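Local structure of ESX-1 secretion-associated protein EspB (7P0Z) at residues E22-M27 with R71-L76; S39-A44 with S263-K268; A52-N57 with E272-P277; N160-L165 with L203-A208; R167-F172 with Q192-I197. The protein is a substrate secreted by the mycobacterial ESX-1 system that assembles into heptamers and probably forms a channel-like structure. All coordinates share one frame; numbering follows the deposited sequence.

Interaction 1. Residues E22-M27 with R71-L76; sequences EVEAPM and RLATSL
The only flat group brought across this contact is the E24 carboxylate, and the methyl of A73 sits over one of its faces, CB lying 3.8 Å from E24 CD and 3.7 Å from E24 OE1. The other oxygen, OE2, is taken by a salt bridge to R77, one turn beyond A73 in helix 42-81. E24 is the first residue to leave the short helix 13-23, and its CG is turned between the backbone N and the carbonyl carbon (chi1 79°), which swings the otherwise extended chain over A73. Beside it V23, the last residue of that helix, fits its two methyl branches against helix 42-81. CG2 meets L72 CD2 at 3.6 Å, the two side chains crossing at about a right angle; CG1 meets A73 CB at 3.9 Å and, more loosely, L76 CD1 at 4.2 Å. One valine thus spans a full helical turn of its partner, within the PE part of the protein. Helix 181-224 lies against L72 and L76, through S189, M190 and C186, while R171 donates to the carbonyl oxygens of V23 and A25 at and just past the helix end. Seen chemically, the seam is hydrocarbon inside and ionic at its margin: V23 is closed in by apolar groups, whereas E24 passes its aliphatic stem over a methyl and delivers its charge to an arginine, so the carboxylate is probably ionised.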
# COMPACT_ATOMS: atom_id res chain seq x y z
N GLU A 22 -42.49 3.57 16.78
CA GLU A 22 -41.87 2.70 15.80
C GLU A 22 -40.38 2.50 16.06
O GLU A 22 -39.85 1.43 15.75
CB GLU A 22 -42.09 3.24 14.40
CG GLU A 22 -41.55 2.36 13.32
CD GLU A 22 -41.77 2.87 11.93
OE1 GLU A 22 -42.43 3.91 11.77
OE2 GLU A 22 -41.26 2.24 10.99
N VAL A 23 -39.71 3.49 16.61
CA VAL A 23 -38.26 3.39 16.66
C VAL A 23 -37.81 2.50 17.81
O VAL A 23 -36.74 1.90 17.74
CB VAL A 23 -37.63 4.78 16.75
CG1 VAL A 23 -37.79 5.37 18.12
CG2 VAL A 23 -36.17 4.73 16.35
N GLU A 24 -38.61 2.38 18.86
CA GLU A 24 -38.24 1.56 19.99
C GLU A 24 -38.99 0.24 20.01
O GLU A 24 -38.95 -0.46 21.02
CB GLU A 24 -38.48 2.31 21.30
CG GLU A 24 -39.93 2.32 21.72
CD GLU A 24 -40.14 2.91 23.07
OE1 GLU A 24 -39.15 3.08 23.81
OE2 GLU A 24 -41.29 3.21 23.42
N ALA A 25 -39.67 -0.11 18.94
CA ALA A 25 -40.26 -1.43 18.88
C ALA A 25 -39.14 -2.47 18.86
O ALA A 25 -38.04 -2.19 18.39
CB ALA A 25 -41.12 -1.57 17.63
N PRO A 26 -39.37 -3.66 19.39
CA PRO A 26 -38.32 -4.67 19.40
C PRO A 26 -37.85 -5.00 17.99
O PRO A 26 -38.64 -5.08 17.06
CB PRO A 26 -38.98 -5.87 20.06
CG PRO A 26 -40.41 -5.65 19.89
CD PRO A 26 -40.62 -4.19 19.95
N MET A 27 -36.56 -5.18 17.85
CA MET A 27 -36.01 -5.67 16.60
C MET A 27 -35.96 -7.19 16.66
O MET A 27 -36.50 -7.81 17.56
CB MET A 27 -34.65 -5.05 16.34
CG MET A 27 -34.68 -3.56 16.38
SD MET A 27 -33.11 -2.78 16.08
CE MET A 27 -33.08 -2.76 14.31
N ARG A 71 -34.01 5.63 24.69
CA ARG A 71 -33.74 7.03 24.98
C ARG A 71 -34.09 7.92 23.81
O ARG A 71 -34.61 9.03 24.00
CB ARG A 71 -32.29 7.21 25.39
CG ARG A 71 -32.01 6.60 26.71
CD ARG A 71 -30.59 6.73 27.07
NE ARG A 71 -30.36 6.13 28.36
CZ ARG A 71 -29.28 6.33 29.07
NH1 ARG A 71 -28.31 7.09 28.59
NH2 ARG A 71 -29.15 5.75 30.24
N LEU A 72 -33.84 7.46 22.60
CA LEU A 72 -34.22 8.24 21.43
C LEU A 72 -35.73 8.41 21.35
O LEU A 72 -36.22 9.49 21.01
CB LEU A 72 -33.68 7.57 20.18
CG LEU A 72 -34.15 8.08 18.83
CD1 LEU A 72 -33.50 9.38 18.49
CD2 LEU A 72 -33.82 7.06 17.78
N ALA A 73 -36.49 7.36 21.65
CA ALA A 73 -37.94 7.49 21.66
C ALA A 73 -38.41 8.48 22.71
O ALA A 73 -39.33 9.27 22.47
CB ALA A 73 -38.58 6.13 21.88
N THR A 74 -37.79 8.46 23.89
CA THR A 74 -38.13 9.45 24.90
C THR A 74 -37.84 10.86 24.41
O THR A 74 -38.65 11.77 24.61
CB THR A 74 -37.38 9.15 26.19
OG1 THR A 74 -37.69 7.84 26.62
CG2 THR A 74 -37.77 10.11 27.24
N SER A 75 -36.70 11.07 23.78
CA SER A 75 -36.40 12.40 23.28
C SER A 75 -37.41 12.83 22.23
O SER A 75 -37.78 14.00 22.16
CB SER A 75 -34.99 12.46 22.72
OG SER A 75 -34.04 12.37 23.75
N LEU A 76 -37.85 11.91 21.38
CA LEU A 76 -38.86 12.26 20.40
C LEU A 76 -40.17 12.65 21.06
O LEU A 76 -40.84 13.58 20.61
CB LEU A 76 -39.09 11.12 19.43
CG LEU A 76 -37.97 10.85 18.44
CD1 LEU A 76 -38.18 9.51 17.80
CD2 LEU A 76 -37.92 11.92 17.41

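Interaction 2. Residues S39-A44 with S263-K268; sequences SGLTAA and SEYNTK
This is an aromatic contact with a CH-pi interaction at its heart, made where the start of helix 42-81 meets the end of helix 244-268 and so joining the PE and PPE parts of the chain. Y265 reaches across with CG anti to its backbone N (chi1 -162°), which lays the ring beside the turn leading into helix 42-81. L41, at the N-cap position of that helix, places CD1 over one ring face, 3.8 Å from the centroid and 23° off the normal, displaced toward CE1. A44 comes to the ring edge instead, its CB 3.7 Å from Y265 OH. The turn itself is an ST turn: S39 OG accepts from L41 N at 3.1 Å in a nearly straight bond, which holds the L41 backbone N in the turn. The two hydroxyls, S39 OG and Y265 OH, are 3.6 Å apart and not bonded to each other; Y265 OH is hydrogen-bonded to Q218. One step along helix 244-268, N266 sends OD1 to 3.3 Å from A43 CB, near the closest approach of the backbones. Helix 181-224 backs the tyrosine through L217 and A221, and helix 133-143 lies against L41 through K141 and L142. The ring is therefore wedged where several helices converge, in a fold that has no strands.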
# COMPACT_ATOMS: atom_id res chain seq x y z
N SER A 39 -14.56 -31.03 15.89
CA SER A 39 -13.81 -32.26 16.08
C SER A 39 -13.33 -32.29 17.51
O SER A 39 -13.82 -31.55 18.36
CB SER A 39 -12.64 -32.35 15.10
OG SER A 39 -11.57 -31.56 15.54
N GLY A 40 -12.38 -33.17 17.79
CA GLY A 40 -11.76 -33.27 19.08
C GLY A 40 -10.45 -32.56 19.20
O GLY A 40 -9.86 -32.54 20.29
N LEU A 41 -9.97 -31.94 18.14
CA LEU A 41 -8.72 -31.22 18.20
C LEU A 41 -8.82 -30.02 19.13
O LEU A 41 -9.89 -29.45 19.34
CB LEU A 41 -8.32 -30.76 16.81
CG LEU A 41 -8.14 -31.99 15.93
CD1 LEU A 41 -8.04 -31.60 14.48
CD2 LEU A 41 -6.91 -32.75 16.36
N THR A 42 -7.70 -29.66 19.73
CA THR A 42 -7.71 -28.58 20.69
C THR A 42 -7.96 -27.24 20.01
O THR A 42 -8.65 -26.37 20.57
CB THR A 42 -6.40 -28.56 21.48
OG1 THR A 42 -6.42 -27.50 22.43
CG2 THR A 42 -5.24 -28.34 20.57
N ALA A 43 -7.44 -27.06 18.80
CA ALA A 43 -7.70 -25.82 18.08
C ALA A 43 -9.17 -25.69 17.74
O ALA A 43 -9.71 -24.58 17.72
CB ALA A 43 -6.84 -25.76 16.83
N ALA A 44 -9.83 -26.80 17.46
CA ALA A 44 -11.25 -26.75 17.19
C ALA A 44 -12.03 -26.30 18.41
O ALA A 44 -12.97 -25.52 18.31
CB ALA A 44 -11.75 -28.11 16.72
N SER A 263 -0.99 -28.89 11.06
CA SER A 263 -0.46 -27.54 11.16
C SER A 263 -1.38 -26.56 10.46
O SER A 263 -1.67 -25.47 10.98
CB SER A 263 0.94 -27.47 10.58
OG SER A 263 0.90 -27.65 9.18
N GLU A 264 -1.83 -26.92 9.26
CA GLU A 264 -2.81 -26.09 8.57
C GLU A 264 -4.03 -25.86 9.44
O GLU A 264 -4.50 -24.72 9.60
CB GLU A 264 -3.23 -26.77 7.28
CG GLU A 264 -3.92 -25.89 6.30
CD GLU A 264 -2.96 -25.15 5.43
OE1 GLU A 264 -1.78 -25.53 5.41
OE2 GLU A 264 -3.39 -24.22 4.74
N TYR A 265 -4.56 -26.93 10.01
CA TYR A 265 -5.75 -26.84 10.84
C TYR A 265 -5.54 -25.92 12.02
O TYR A 265 -6.41 -25.14 12.36
CB TYR A 265 -6.11 -28.23 11.33
CG TYR A 265 -7.51 -28.39 11.82
CD1 TYR A 265 -7.82 -28.18 13.15
CD2 TYR A 265 -8.51 -28.80 10.97
CE1 TYR A 265 -9.10 -28.35 13.60
CE2 TYR A 265 -9.78 -28.98 11.41
CZ TYR A 265 -10.07 -28.76 12.73
OH TYR A 265 -11.36 -28.94 13.15
N ASN A 266 -4.38 -26.02 12.65
CA ASN A 266 -4.17 -25.26 13.86
C ASN A 266 -4.00 -23.79 13.56
O ASN A 266 -4.41 -22.94 14.35
CB ASN A 266 -2.97 -25.80 14.61
CG ASN A 266 -3.28 -27.08 15.28
OD1 ASN A 266 -4.42 -27.50 15.35
ND2 ASN A 266 -2.25 -27.75 15.77
N THR A 267 -3.42 -23.45 12.42
CA THR A 267 -3.28 -22.03 12.21
C THR A 267 -4.55 -21.41 11.66
O THR A 267 -4.91 -20.30 12.04
CB THR A 267 -2.11 -21.72 11.30
OG1 THR A 267 -2.30 -22.36 10.05
CG2 THR A 267 -0.86 -22.24 11.94
N LYS A 268 -5.25 -22.10 10.77
CA LYS A 268 -6.44 -21.49 10.21
C LYS A 268 -7.60 -21.49 11.18
O LYS A 268 -8.51 -20.68 11.02
CB LYS A 268 -6.84 -22.20 8.94
CG LYS A 268 -5.93 -21.92 7.82
CD LYS A 268 -6.52 -22.36 6.53
CE LYS A 268 -5.54 -22.12 5.45
NZ LYS A 268 -5.24 -20.69 5.35

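Interaction 3. Residues A52-N57 with E272-P277; sequences AVSADN and EPVNPP
S54 lays its OG and CB alongside V274, with OG 3.6 Å from V274 CB and S54 CB 4.0 Å from the same atom. An extended, proline-rich segment lies against the helical bundle here: residues 272-277 have left helix 244-268 and run along helix 42-81 without regular structure. One hydrogen bond joins the two, V274 N to S54 OG at 3.2 Å, and it is clearly bent, with an angle of 138° at the hydrogen. S54 carries OG anti to its carbonyl carbon (chi1 -81°), pointing it at the passing backbone, where it also has a weak bond with Q50. The same hydroxyl lies 3.9 Å from P273 CA, just before the bonded nitrogen. Across the groove, helix 181-224 forms the other wall: V274 rests on L203, P276 on M200, and Q210 donates to E272 O. Subunit contacts are near as well, since P273, N275 and N57 pack on Q166, L198 and I169, all three of a neighbouring subunit, which places residues 272-277 at a subunit interface. One turn of helix beyond S54, N57 meets the segment by van der Waals contact. Its CB is 4.4 Å from V274 O, and its carbonyl oxygen O lies 3.8 Å from P276 CG.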
# COMPACT_ATOMS: atom_id res chain seq x y z
N ALA A 52 -18.31 -18.73 20.62
CA ALA A 52 -19.31 -18.54 21.66
C ALA A 52 -19.13 -17.20 22.36
O ALA A 52 -20.10 -16.48 22.61
CB ALA A 52 -19.24 -19.68 22.67
N VAL A 53 -17.88 -16.84 22.64
CA VAL A 53 -17.62 -15.58 23.31
C VAL A 53 -17.98 -14.40 22.42
O VAL A 53 -18.57 -13.42 22.88
CB VAL A 53 -16.15 -15.51 23.77
CG1 VAL A 53 -15.88 -14.20 24.42
CG2 VAL A 53 -15.89 -16.59 24.76
N SER A 54 -17.64 -14.48 21.14
CA SER A 54 -18.00 -13.41 20.23
C SER A 54 -19.51 -13.25 20.13
O SER A 54 -20.02 -12.13 20.08
CB SER A 54 -17.40 -13.68 18.86
OG SER A 54 -16.06 -13.28 18.81
N ALA A 55 -20.24 -14.37 20.10
CA ALA A 55 -21.69 -14.29 20.06
C ALA A 55 -22.25 -13.62 21.30
O ALA A 55 -23.13 -12.76 21.21
CB ALA A 55 -22.28 -15.68 19.88
N ASP A 56 -21.75 -14.01 22.47
CA ASP A 56 -22.18 -13.37 23.71
C ASP A 56 -21.91 -11.87 23.68
O ASP A 56 -22.75 -11.07 24.11
CB ASP A 56 -21.47 -14.00 24.89
CG ASP A 56 -22.09 -15.29 25.31
OD1 ASP A 56 -23.32 -15.43 25.15
OD2 ASP A 56 -21.37 -16.18 25.80
N ASN A 57 -20.76 -11.47 23.17
CA ASN A 57 -20.43 -10.06 23.18
C ASN A 57 -21.32 -9.28 22.23
O ASN A 57 -21.74 -8.15 22.53
CB ASN A 57 -18.95 -9.90 22.85
CG ASN A 57 -18.07 -10.27 24.01
OD1 ASN A 57 -18.55 -10.81 25.00
ND2 ASN A 57 -16.79 -10.02 23.89
N GLU A 272 -10.36 -14.60 14.74
CA GLU A 272 -10.33 -13.26 15.28
C GLU A 272 -11.49 -13.06 16.24
O GLU A 272 -12.60 -13.50 15.98
CB GLU A 272 -10.42 -12.24 14.17
CG GLU A 272 -9.20 -12.18 13.35
CD GLU A 272 -8.14 -11.35 14.00
OE1 GLU A 272 -8.17 -10.11 13.86
OE2 GLU A 272 -7.27 -11.94 14.66
N PRO A 273 -11.27 -12.40 17.37
CA PRO A 273 -12.40 -11.96 18.19
C PRO A 273 -13.16 -10.85 17.50
O PRO A 273 -12.66 -10.14 16.63
CB PRO A 273 -11.73 -11.46 19.46
CG PRO A 273 -10.39 -11.10 19.04
CD PRO A 273 -9.99 -12.01 17.95
N VAL A 274 -14.41 -10.69 17.90
CA VAL A 274 -15.30 -9.68 17.34
C VAL A 274 -15.62 -8.71 18.45
O VAL A 274 -16.31 -9.08 19.40
CB VAL A 274 -16.58 -10.31 16.79
CG1 VAL A 274 -17.49 -9.26 16.22
CG2 VAL A 274 -16.24 -11.32 15.74
N ASN A 275 -15.15 -7.47 18.35
CA ASN A 275 -15.57 -6.50 19.36
C ASN A 275 -16.50 -5.47 18.77
O ASN A 275 -16.12 -4.70 17.89
CB ASN A 275 -14.42 -5.81 20.07
CG ASN A 275 -13.50 -5.11 19.16
OD1 ASN A 275 -13.57 -5.25 17.95
ND2 ASN A 275 -12.68 -4.24 19.73
N PRO A 276 -17.73 -5.42 19.24
CA PRO A 276 -18.70 -4.47 18.72
C PRO A 276 -18.45 -3.09 19.28
O PRO A 276 -18.13 -2.94 20.46
CB PRO A 276 -20.04 -5.02 19.23
CG PRO A 276 -19.72 -6.34 19.83
CD PRO A 276 -18.32 -6.32 20.24
N PRO A 277 -18.56 -2.06 18.46
CA PRO A 277 -18.53 -0.70 19.01
C PRO A 277 -19.80 -0.44 19.79
O PRO A 277 -20.85 -1.00 19.51
CB PRO A 277 -18.45 0.17 17.76
CG PRO A 277 -19.14 -0.63 16.74
CD PRO A 277 -18.91 -2.07 17.04

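Interaction 4. Residues N160-L165 with L203-A208; sequences NFNLSL and LSASLA
S204 OG sits at the edge of the F161 ring, in its plane, 3.7 Å from F161 CD2, where it meets the C-H rim and not the pi cloud. A little farther off, at 4.3 Å, the same hydroxyl has L165 CD1. On the neighbouring flank the amide carbon N162 CG comes to 3.8 Å from A205 CB, and the two CB atoms of N162 and S204 are 4.3 Å apart. N162 carries its CG anti to the backbone N (chi1 177°), which directs the amide toward helix 181-224 and onto the alanine methyl. No polar bond joins the two segments. The helices they belong to, 149-166 and 181-224, form the long antiparallel hairpin of the PPE part; here the segment axes approach to 8.4 Å at 163°, consistent with the small side chains of S204 and A205 at the interface. Farther out, partners in the same helices and in neighbouring elements set these groups in place. S204 OG is hydrogen-bonded to M200 O one turn back, so its hydroxyl is satisfied without help from the aromatic. L165 CG covers one face of F161, 3.6 Å above the ring plane, and L62 of helix 42-81 and P30 of the loop after helix 13-23 also pack on the phenylalanine. Within helix 181-224, L203 O accepts from both L207 N and S206 OG, the latter at 2.9 Å, and both donors come from the same face of the carbonyl. W158, one turn before N162 in helix 149-166, packs on S204.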
# COMPACT_ATOMS: atom_id res chain seq x y z
N ASN A 160 -29.34 -15.14 9.21
CA ASN A 160 -30.71 -14.67 9.29
C ASN A 160 -30.78 -13.39 10.09
O ASN A 160 -31.49 -12.46 9.72
CB ASN A 160 -31.61 -15.72 9.91
CG ASN A 160 -31.83 -16.88 9.01
OD1 ASN A 160 -31.69 -16.78 7.80
ND2 ASN A 160 -32.17 -18.01 9.59
N PHE A 161 -30.04 -13.33 11.20
CA PHE A 161 -30.06 -12.11 12.00
C PHE A 161 -29.48 -10.93 11.24
O PHE A 161 -30.02 -9.82 11.32
CB PHE A 161 -29.30 -12.33 13.30
CG PHE A 161 -29.54 -11.25 14.29
CD1 PHE A 161 -30.79 -11.07 14.83
CD2 PHE A 161 -28.54 -10.36 14.61
CE1 PHE A 161 -31.02 -10.06 15.70
CE2 PHE A 161 -28.77 -9.35 15.49
CZ PHE A 161 -30.02 -9.20 16.04
N ASN A 162 -28.37 -11.13 10.54
CA ASN A 162 -27.83 -10.13 9.62
C ASN A 162 -28.92 -9.55 8.72
O ASN A 162 -29.13 -8.33 8.66
CB ASN A 162 -26.74 -10.78 8.78
CG ASN A 162 -26.18 -9.87 7.74
OD1 ASN A 162 -26.27 -8.66 7.83
ND2 ASN A 162 -25.67 -10.46 6.69
N LEU A 163 -29.61 -10.42 8.00
CA LEU A 163 -30.61 -9.94 7.06
C LEU A 163 -31.75 -9.23 7.77
O LEU A 163 -32.25 -8.21 7.29
CB LEU A 163 -31.13 -11.09 6.22
CG LEU A 163 -30.07 -11.71 5.33
CD1 LEU A 163 -30.71 -12.78 4.49
CD2 LEU A 163 -29.42 -10.66 4.46
N SER A 164 -32.19 -9.77 8.90
CA SER A 164 -33.34 -9.17 9.54
C SER A 164 -33.00 -7.83 10.18
O SER A 164 -33.87 -6.97 10.29
CB SER A 164 -33.94 -10.15 10.54
OG SER A 164 -33.03 -10.45 11.55
N LEU A 165 -31.76 -7.63 10.60
CA LEU A 165 -31.34 -6.30 11.00
C LEU A 165 -31.35 -5.35 9.81
O LEU A 165 -31.83 -4.23 9.91
CB LEU A 165 -29.96 -6.32 11.62
CG LEU A 165 -29.75 -6.85 13.02
CD1 LEU A 165 -28.29 -6.66 13.39
CD2 LEU A 165 -30.65 -6.15 13.99
N LEU A 203 -21.17 -7.16 11.53
CA LEU A 203 -20.49 -8.02 12.49
C LEU A 203 -21.18 -9.37 12.60
O LEU A 203 -20.51 -10.40 12.71
CB LEU A 203 -20.45 -7.34 13.84
CG LEU A 203 -19.52 -6.14 13.91
CD1 LEU A 203 -19.52 -5.57 15.32
CD2 LEU A 203 -18.14 -6.49 13.46
N SER A 204 -22.50 -9.38 12.60
CA SER A 204 -23.22 -10.65 12.57
C SER A 204 -22.85 -11.47 11.35
O SER A 204 -22.67 -12.69 11.44
CB SER A 204 -24.72 -10.39 12.58
OG SER A 204 -25.08 -9.50 13.61
N ALA A 205 -22.75 -10.81 10.21
CA ALA A 205 -22.35 -11.51 9.00
C ALA A 205 -20.97 -12.10 9.15
O ALA A 205 -20.73 -13.24 8.75
CB ALA A 205 -22.41 -10.58 7.81
N SER A 206 -20.04 -11.34 9.71
CA SER A 206 -18.69 -11.86 9.86
C SER A 206 -18.66 -13.03 10.83
O SER A 206 -17.87 -13.96 10.67
CB SER A 206 -17.77 -10.74 10.32
OG SER A 206 -17.76 -10.64 11.72
N LEU A 207 -19.54 -13.00 11.82
CA LEU A 207 -19.67 -14.12 12.73
C LEU A 207 -20.09 -15.38 11.98
O LEU A 207 -19.49 -16.45 12.13
CB LEU A 207 -20.68 -13.76 13.79
CG LEU A 207 -20.73 -14.52 15.08
CD1 LEU A 207 -19.44 -14.25 15.83
CD2 LEU A 207 -21.91 -14.06 15.87
N ALA A 208 -21.14 -15.26 11.17
CA ALA A 208 -21.60 -16.42 10.41
C ALA A 208 -20.53 -16.87 9.42
O ALA A 208 -20.36 -18.07 9.18
CB ALA A 208 -22.89 -16.09 9.68

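Interaction 5. Residues R167-F172 with Q192-I197; sequences RDIKRF and QQKEWI
K194 NZ bonds to E195 OE2 at 2.7 Å, a salt bridge between neighbours that meets the carboxylate from above its plane, while the lower part of the same lysine packs against I169 and F172. The setting is the turn of the PPE helical hairpin: residues 167-172 leave helix 149-166, pass through a short 3-10 segment and fold back on helix 181-224. K194 CG is anti to its backbone N (chi1 -169°), and the chain then bends twice, so its aliphatic half stays on the loop while the ammonium group turns back toward E195. K194 CB is 3.6 Å from F172 CD2, and K194 CG is 3.9 Å from I169 CB. The F172 ring lies over helix backbone, with K194 N and Q193 C on one face, and Q193 CB reaches F172 CE1 at 3.6 Å. R171 closes the opposite face with its CG, 3.7 Å above the ring centre; its guanidinium group forms a salt bridge with D168 whose hydrogen-bond geometry is weak. I197 finishes the apolar patch, sliding past I169 so that the two CG2 methyls stand 4.1 Å apart.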
# COMPACT_ATOMS: atom_id res chain seq x y z
N ARG A 167 -33.19 -5.43 7.28
CA ARG A 167 -34.53 -5.08 6.86
C ARG A 167 -35.21 -4.11 7.79
O ARG A 167 -36.34 -3.70 7.51
CB ARG A 167 -35.43 -6.29 6.78
CG ARG A 167 -35.06 -7.28 5.80
CD ARG A 167 -36.08 -8.35 5.84
NE ARG A 167 -35.67 -9.41 4.96
CZ ARG A 167 -34.98 -10.45 5.38
NH1 ARG A 167 -34.71 -10.58 6.66
NH2 ARG A 167 -34.60 -11.39 4.53
N ASP A 168 -34.60 -3.76 8.90
CA ASP A 168 -35.30 -3.04 9.94
C ASP A 168 -34.76 -1.63 10.15
O ASP A 168 -34.84 -1.10 11.25
CB ASP A 168 -35.25 -3.83 11.24
CG ASP A 168 -36.48 -3.63 12.06
OD1 ASP A 168 -37.39 -2.92 11.60
OD2 ASP A 168 -36.55 -4.18 13.17
N ILE A 169 -34.24 -1.00 9.11
CA ILE A 169 -33.79 0.37 9.23
C ILE A 169 -34.81 1.37 8.71
O ILE A 169 -34.53 2.56 8.68
CB ILE A 169 -32.43 0.56 8.53
CG1 ILE A 169 -32.54 0.23 7.06
CG2 ILE A 169 -31.38 -0.26 9.20
CD1 ILE A 169 -31.45 0.79 6.26
N LYS A 170 -36.00 0.91 8.32
CA LYS A 170 -37.09 1.84 8.04
C LYS A 170 -37.37 2.73 9.22
O LYS A 170 -37.70 3.90 9.04
CB LYS A 170 -38.37 1.10 7.71
CG LYS A 170 -38.41 0.45 6.41
CD LYS A 170 -39.57 -0.48 6.41
CE LYS A 170 -40.84 0.29 6.55
NZ LYS A 170 -42.02 -0.60 6.47
N ARG A 171 -37.25 2.20 10.43
CA ARG A 171 -37.56 2.98 11.61
C ARG A 171 -36.66 4.19 11.77
O ARG A 171 -36.89 4.97 12.69
CB ARG A 171 -37.47 2.10 12.84
CG ARG A 171 -36.09 1.58 13.10
CD ARG A 171 -36.05 0.75 14.34
NE ARG A 171 -36.74 -0.52 14.20
CZ ARG A 171 -37.22 -1.21 15.23
NH1 ARG A 171 -37.09 -0.74 16.45
NH2 ARG A 171 -37.83 -2.36 15.04
N PHE A 172 -35.66 4.39 10.93
CA PHE A 172 -34.82 5.56 11.04
C PHE A 172 -34.96 6.51 9.87
O PHE A 172 -34.15 7.41 9.73
CB PHE A 172 -33.36 5.18 11.19
CG PHE A 172 -33.10 4.24 12.28
CD1 PHE A 172 -33.36 4.59 13.58
CD2 PHE A 172 -32.58 3.01 12.03
CE1 PHE A 172 -33.12 3.72 14.59
CE2 PHE A 172 -32.32 2.14 13.04
CZ PHE A 172 -32.59 2.50 14.33
N GLN A 192 -27.49 8.15 12.93
CA GLN A 192 -26.41 7.51 13.66
C GLN A 192 -26.81 6.13 14.15
O GLN A 192 -26.03 5.18 14.07
CB GLN A 192 -25.99 8.37 14.83
CG GLN A 192 -25.19 9.54 14.44
CD GLN A 192 -24.82 10.37 15.62
OE1 GLN A 192 -25.68 10.74 16.41
NE2 GLN A 192 -23.55 10.63 15.77
N GLN A 193 -28.02 6.00 14.67
CA GLN A 193 -28.48 4.68 15.09
C GLN A 193 -28.52 3.72 13.92
O GLN A 193 -28.19 2.54 14.05
CB GLN A 193 -29.85 4.77 15.74
CG GLN A 193 -29.92 5.53 17.03
CD GLN A 193 -28.84 5.16 18.03
OE1 GLN A 193 -28.05 6.00 18.43
NE2 GLN A 193 -28.80 3.90 18.43
N LYS A 194 -28.95 4.21 12.76
CA LYS A 194 -28.99 3.39 11.57
C LYS A 194 -27.59 2.91 11.20
O LYS A 194 -27.39 1.75 10.85
CB LYS A 194 -29.61 4.20 10.44
CG LYS A 194 -29.97 3.45 9.18
CD LYS A 194 -28.81 3.39 8.26
CE LYS A 194 -28.37 4.76 7.91
NZ LYS A 194 -27.24 4.72 6.97
N GLU A 195 -26.61 3.81 11.27
CA GLU A 195 -25.25 3.42 10.96
C GLU A 195 -24.75 2.35 11.91
O GLU A 195 -24.10 1.39 11.49
CB GLU A 195 -24.33 4.62 11.02
CG GLU A 195 -24.55 5.53 9.89
CD GLU A 195 -24.06 4.94 8.61
OE1 GLU A 195 -23.06 4.20 8.64
OE2 GLU A 195 -24.68 5.21 7.57
N TRP A 196 -25.04 2.51 13.18
CA TRP A 196 -24.61 1.52 14.15
C TRP A 196 -25.28 0.18 13.89
O TRP A 196 -24.65 -0.87 14.01
CB TRP A 196 -24.90 2.00 15.55
CG TRP A 196 -24.41 1.09 16.56
CD1 TRP A 196 -23.14 0.95 16.99
CD2 TRP A 196 -25.18 0.14 17.28
NE1 TRP A 196 -23.06 -0.02 17.94
CE2 TRP A 196 -24.31 -0.54 18.14
CE3 TRP A 196 -26.53 -0.21 17.27
CZ2 TRP A 196 -24.74 -1.53 18.99
CZ3 TRP A 196 -26.95 -1.19 18.12
CH2 TRP A 196 -26.06 -1.85 18.97
N ILE A 197 -26.56 0.19 13.53
CA ILE A 197 -27.26 -1.05 13.25
C ILE A 197 -26.65 -1.75 12.04
O ILE A 197 -26.51 -2.97 12.02
CB ILE A 197 -28.76 -0.77 13.06
CG1 ILE A 197 -29.40 -0.45 14.39
CG2 ILE A 197 -29.46 -1.94 12.42
CD1 ILE A 197 -29.55 -1.62 15.27

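In the fold
All five contacts bind parts of one helical bundle, and only interaction 3 is not fully buried. Interactions 1, 2 and 3 share helix 42-81, with 1 and 2 on opposite sides of the chain's centre; 4 and 5 share helix 181-224. Interactions 2 and 3 join the PE and PPE parts, whereas 1 stays within the first and 4 and 5 the second. Chemistry follows: mostly aliphatic with a charged margin in 1, aromatic in 2 and 5, a serine at a phenylalanine edge and an amide on an alanine in 4, and a bent backbone-to-serine hydrogen bond in 3. R171 ties 1 to 5, P277 with W196 ties 3 to 5, and L203 and L207 pack 4 onto 3.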